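Local coordinates for protein PipY (Synechococcus elongatus, PDB 5NLC) that binds pyridoxal 5'-phosphate, the active form of vitamin B6, and is probably involved in keeping its cellular level in balance, at residues A[110-116]-A[146-152]. Sequence-based numbering, arbitrary orientation.
Sequences SPKLCLQ and VQIRGLM
Ser110 meets the side-chain amide of Gln147 through two oxygens: NE2 donates to the carbonyl O of Ser110 at 3.1 Å and, more weakly, to its OG. The first bond is bent (136° at the hydrogen), with NE2 above the carbonyl plane. With CG beside its backbone N (chi1 -62°) and the chain extended beyond, Gln147 swings back to the loop preceding strand 112-116. A leucine in its place would probably deprive both O and OG of Ser110 of the NE2 donor and tie the loop less firmly to the neighbouring strand. Pro111 O accepts the backbone N of Gln147, and its ring carbon CG meets Val146 CG1 at 3.9 Å. Lys112 runs alongside Gln147, its CD at the guanidinium edge of Arg149 (NH2, 4.0 Å), a group held by Thr188 OG1 and Arg186 O. Leu113 N donates to Gln147 O, and Leu113 O accepts Arg149 N at 2.8 Å, the residues flanking Ile148, as in a regular parallel pair. Leu115 pairs with Leu151, so the second strand has an extra residue, a beta bulge at Arg149-Gly150 where Gly150 N is buried without a partner in the model. Strands 112-116 and 147-152, joined through helix 130-141, form a beta-alpha-beta unit of the modified TIM barrel of fold type III PLP proteins. On the helix-covered face, Leu113 CD1 packs on Val146 CB (3.7 Å), and Leu113 also touches Leu100 of helix 94-107. Cys114 CB, on the other face, lies 4.2 Å from Met152 CB. Leu115 N donates almost straight to Gly150 O (171° at the hydrogen), and Leu115 O accepts Met152 N; its CD1 rests on Ile148 CG2 (3.9 Å), covered by Leu133. Gln116 extends beside Met152, OE1 3.9 Å from SD, and the Met152 side chain lies near Arg210, which binds PLP in the cofactor-bound protein.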
ATOM      1  N   SER A 110      -0.947 -15.947   1.749  1.00 20.32           N
ATOM      2  CA  SER A 110       0.304 -15.225   1.828  1.00 20.39           C
ATOM      3  C   SER A 110       0.077 -13.795   1.380  1.00 20.07           C
ATOM      4  O   SER A 110       0.271 -13.491   0.187  1.00 19.71           O
ATOM      5  CB  SER A 110       1.285 -15.877   0.889  1.00 21.97           C
ATOM      6  OG  SER A 110       2.568 -15.348   1.118  1.00 22.63           O
ATOM      7  N   PRO A 111      -0.309 -12.904   2.316  1.00 18.87           N
ATOM      8  CA  PRO A 111      -0.436 -11.479   1.852  1.00 18.54           C
ATOM      9  C   PRO A 111       0.896 -10.864   1.458  1.00 18.68           C
ATOM     10  O   PRO A 111       1.920 -11.174   2.097  1.00 17.25           O
ATOM     11  CB  PRO A 111      -0.992 -10.767   3.070  1.00 18.80           C
ATOM     12  CG  PRO A 111      -0.605 -11.628   4.212  1.00 19.24           C
ATOM     13  CD  PRO A 111      -0.664 -13.042   3.729  1.00 19.25           C
ATOM     14  N   LYS A 112       0.870  -9.972   0.456  1.00 18.11           N
ATOM     15  CA  LYS A 112       1.978  -9.127   0.164  1.00 19.11           C
ATOM     16  C   LYS A 112       1.919  -7.864   1.059  1.00 17.97           C
ATOM     17  O   LYS A 112       0.846  -7.237   1.214  1.00 17.68           O
ATOM     18  CB  LYS A 112       2.028  -8.806  -1.331  1.00 20.59           C
ATOM     19  CG  LYS A 112       2.458 -10.002  -2.141  1.00 23.35           C
ATOM     20  CD  LYS A 112       2.270  -9.786  -3.607  1.00 27.74           C
ATOM     21  CE  LYS A 112       1.722 -11.021  -4.300  1.00 30.67           C
ATOM     22  NZ  LYS A 112       2.196 -10.981  -5.725  1.00 34.86           N
ATOM     23  N   LEU A 113       3.059  -7.516   1.688  1.00 17.20           N
ATOM     24  CA  LEU A 113       3.125  -6.513   2.748  1.00 17.14           C
ATOM     25  C   LEU A 113       4.083  -5.430   2.361  1.00 17.52           C
ATOM     26  O   LEU A 113       5.137  -5.709   1.762  1.00 16.57           O
ATOM     27  CB  LEU A 113       3.574  -7.114   4.054  1.00 17.39           C
ATOM     28  CG  LEU A 113       2.827  -8.352   4.559  1.00 18.00           C
ATOM     29  CD1 LEU A 113       3.390  -8.710   5.907  1.00 18.56           C
ATOM     30  CD2 LEU A 113       1.363  -8.154   4.725  1.00 17.96           C
ATOM     31  N   CYS A 114       3.671  -4.198   2.631  1.00 18.31           N
ATOM     32  CA  CYS A 114       4.607  -3.120   2.811  1.00 18.88           C
ATOM     33  C   CYS A 114       4.695  -2.798   4.302  1.00 17.85           C
ATOM     34  O   CYS A 114       3.720  -2.901   5.092  1.00 17.40           O
ATOM     35  CB  CYS A 114       4.259  -1.875   1.971  1.00 20.50           C
ATOM     36  SG  CYS A 114       4.346  -2.183   0.176  1.00 25.39           S
ATOM     37  N   LEU A 115       5.894  -2.423   4.694  1.00 17.21           N
ATOM     38  CA  LEU A 115       6.136  -1.974   6.045  1.00 17.64           C
ATOM     39  C   LEU A 115       6.044  -0.442   6.057  1.00 17.06           C
ATOM     40  O   LEU A 115       6.812   0.246   5.358  1.00 16.42           O
ATOM     41  CB  LEU A 115       7.520  -2.415   6.463  1.00 18.60           C
ATOM     42  CG  LEU A 115       7.766  -3.918   6.332  1.00 19.94           C
ATOM     43  CD1 LEU A 115       9.208  -4.215   6.747  1.00 21.35           C
ATOM     44  CD2 LEU A 115       6.830  -4.669   7.231  1.00 20.54           C
ATOM     45  N   GLN A 116       5.128   0.070   6.845  1.00 17.84           N
ATOM     46  CA  GLN A 116       4.840   1.478   6.940  1.00 18.51           C
ATOM     47  C   GLN A 116       5.775   2.056   7.978  1.00 19.45           C
ATOM     48  O   GLN A 116       5.647   1.739   9.157  1.00 18.34           O
ATOM     49  CB  GLN A 116       3.433   1.709   7.404  1.00 20.07           C
ATOM     50  CG  GLN A 116       3.015   3.183   7.391  1.00 22.11           C
ATOM     51  CD  GLN A 116       1.597   3.408   7.816  1.00 25.45           C
ATOM     52  OE1 GLN A 116       0.714   2.684   7.438  1.00 28.89           O
ATOM     53  NE2 GLN A 116       1.350   4.535   8.472  1.00 29.67           N
ATOM     54  N   VAL A 146       4.247 -14.738   4.912  1.00 19.49           N
ATOM     55  CA  VAL A 146       3.914 -13.475   4.258  1.00 19.13           C
ATOM     56  C   VAL A 146       4.947 -13.157   3.255  1.00 19.12           C
ATOM     57  O   VAL A 146       6.014 -13.740   3.327  1.00 19.85           O
ATOM     58  CB  VAL A 146       3.836 -12.364   5.286  1.00 19.32           C
ATOM     59  CG1 VAL A 146       2.595 -12.532   6.188  1.00 18.84           C
ATOM     60  CG2 VAL A 146       5.129 -12.244   6.087  1.00 19.78           C
ATOM     61  N   GLN A 147       4.697 -12.162   2.378  1.00 18.47           N
ATOM     62  CA  GLN A 147       5.690 -11.746   1.361  1.00 18.84           C
ATOM     63  C   GLN A 147       5.938 -10.293   1.589  1.00 18.06           C
ATOM     64  O   GLN A 147       5.139  -9.458   1.158  1.00 17.23           O
ATOM     65  CB  GLN A 147       5.208 -11.989  -0.077  1.00 20.28           C
ATOM     66  CG  GLN A 147       4.959 -13.471  -0.403  1.00 22.38           C
ATOM     67  CD  GLN A 147       4.176 -13.614  -1.684  1.00 23.90           C
ATOM     68  OE1 GLN A 147       4.748 -13.519  -2.737  1.00 27.15           O
ATOM     69  NE2 GLN A 147       2.849 -13.722  -1.593  1.00 25.36           N
ATOM     70  N   ILE A 148       7.015  -9.977   2.294  1.00 17.78           N
ATOM     71  CA  ILE A 148       7.363  -8.533   2.551  1.00 18.34           C
ATOM     72  C   ILE A 148       7.959  -7.972   1.274  1.00 19.43           C
ATOM     73  O   ILE A 148       8.930  -8.530   0.794  1.00 21.18           O
ATOM     74  CB  ILE A 148       8.308  -8.409   3.761  1.00 17.98           C
ATOM     75  CG1 ILE A 148       7.574  -8.863   5.009  1.00 18.27           C
ATOM     76  CG2 ILE A 148       8.738  -6.933   3.940  1.00 18.65           C
ATOM     77  CD1 ILE A 148       8.525  -9.157   6.162  1.00 18.21           C
ATOM     78  N   ARG A 149       7.388  -6.911   0.683  1.00 18.79           N
ATOM     79  CA  ARG A 149       7.833  -6.492  -0.642  1.00 19.84           C
ATOM     80  C   ARG A 149       8.337  -5.065  -0.690  1.00 18.64           C
ATOM     81  O   ARG A 149       8.849  -4.640  -1.734  1.00 19.38           O
ATOM     82  CB  ARG A 149       6.644  -6.619  -1.627  1.00 21.88           C
ATOM     83  CG  ARG A 149       6.178  -8.056  -1.827  1.00 24.30           C
ATOM     84  CD  ARG A 149       7.274  -8.999  -2.303  1.00 28.46           C
ATOM     85  NE  ARG A 149       7.870  -8.463  -3.502  1.00 33.46           N
ATOM     86  CZ  ARG A 149       7.265  -8.440  -4.697  1.00 38.70           C
ATOM     87  NH1 ARG A 149       7.932  -7.889  -5.721  1.00 41.87           N
ATOM     88  NH2 ARG A 149       6.020  -8.982  -4.893  1.00 38.89           N
ATOM     89  N   GLY A 150       8.239  -4.348   0.403  1.00 17.95           N
ATOM     90  CA  GLY A 150       8.702  -2.923   0.396  1.00 18.48           C
ATOM     91  C   GLY A 150       8.285  -2.075   1.548  1.00 18.18           C
ATOM     92  O   GLY A 150       7.946  -2.593   2.555  1.00 17.47           O
ATOM     93  N   LEU A 151       8.354  -0.721   1.359  1.00 18.24           N
ATOM     94  CA  LEU A 151       8.069   0.240   2.375  1.00 18.86           C
ATOM     95  C   LEU A 151       6.911   1.106   1.930  1.00 18.77           C
ATOM     96  O   LEU A 151       6.790   1.346   0.716  1.00 19.05           O
ATOM     97  CB  LEU A 151       9.262   1.189   2.628  1.00 19.82           C
ATOM     98  CG  LEU A 151      10.547   0.589   3.093  1.00 21.08           C
ATOM     99  CD1 LEU A 151      11.457   1.757   3.505  1.00 21.59           C
ATOM    100  CD2 LEU A 151      10.315  -0.361   4.252  1.00 21.53           C
ATOM    101  N   MET A 152       6.077   1.503   2.892  1.00 19.55           N
ATOM    102  CA  MET A 152       5.080   2.529   2.703  1.00 20.02           C
ATOM    103  C   MET A 152       5.491   3.771   3.525  1.00 19.68           C
ATOM    104  O   MET A 152       5.790   3.672   4.670  1.00 18.27           O
ATOM    105  CB  MET A 152       3.693   2.077   3.123  1.00 21.74           C
ATOM    106  CG  MET A 152       2.585   3.112   2.874  1.00 23.27           C
ATOM    107  SD  MET A 152       0.969   2.683   3.503  1.00 29.22           S
ATOM    108  CE  MET A 152      -0.049   3.493   2.287  1.00 28.66           C
TER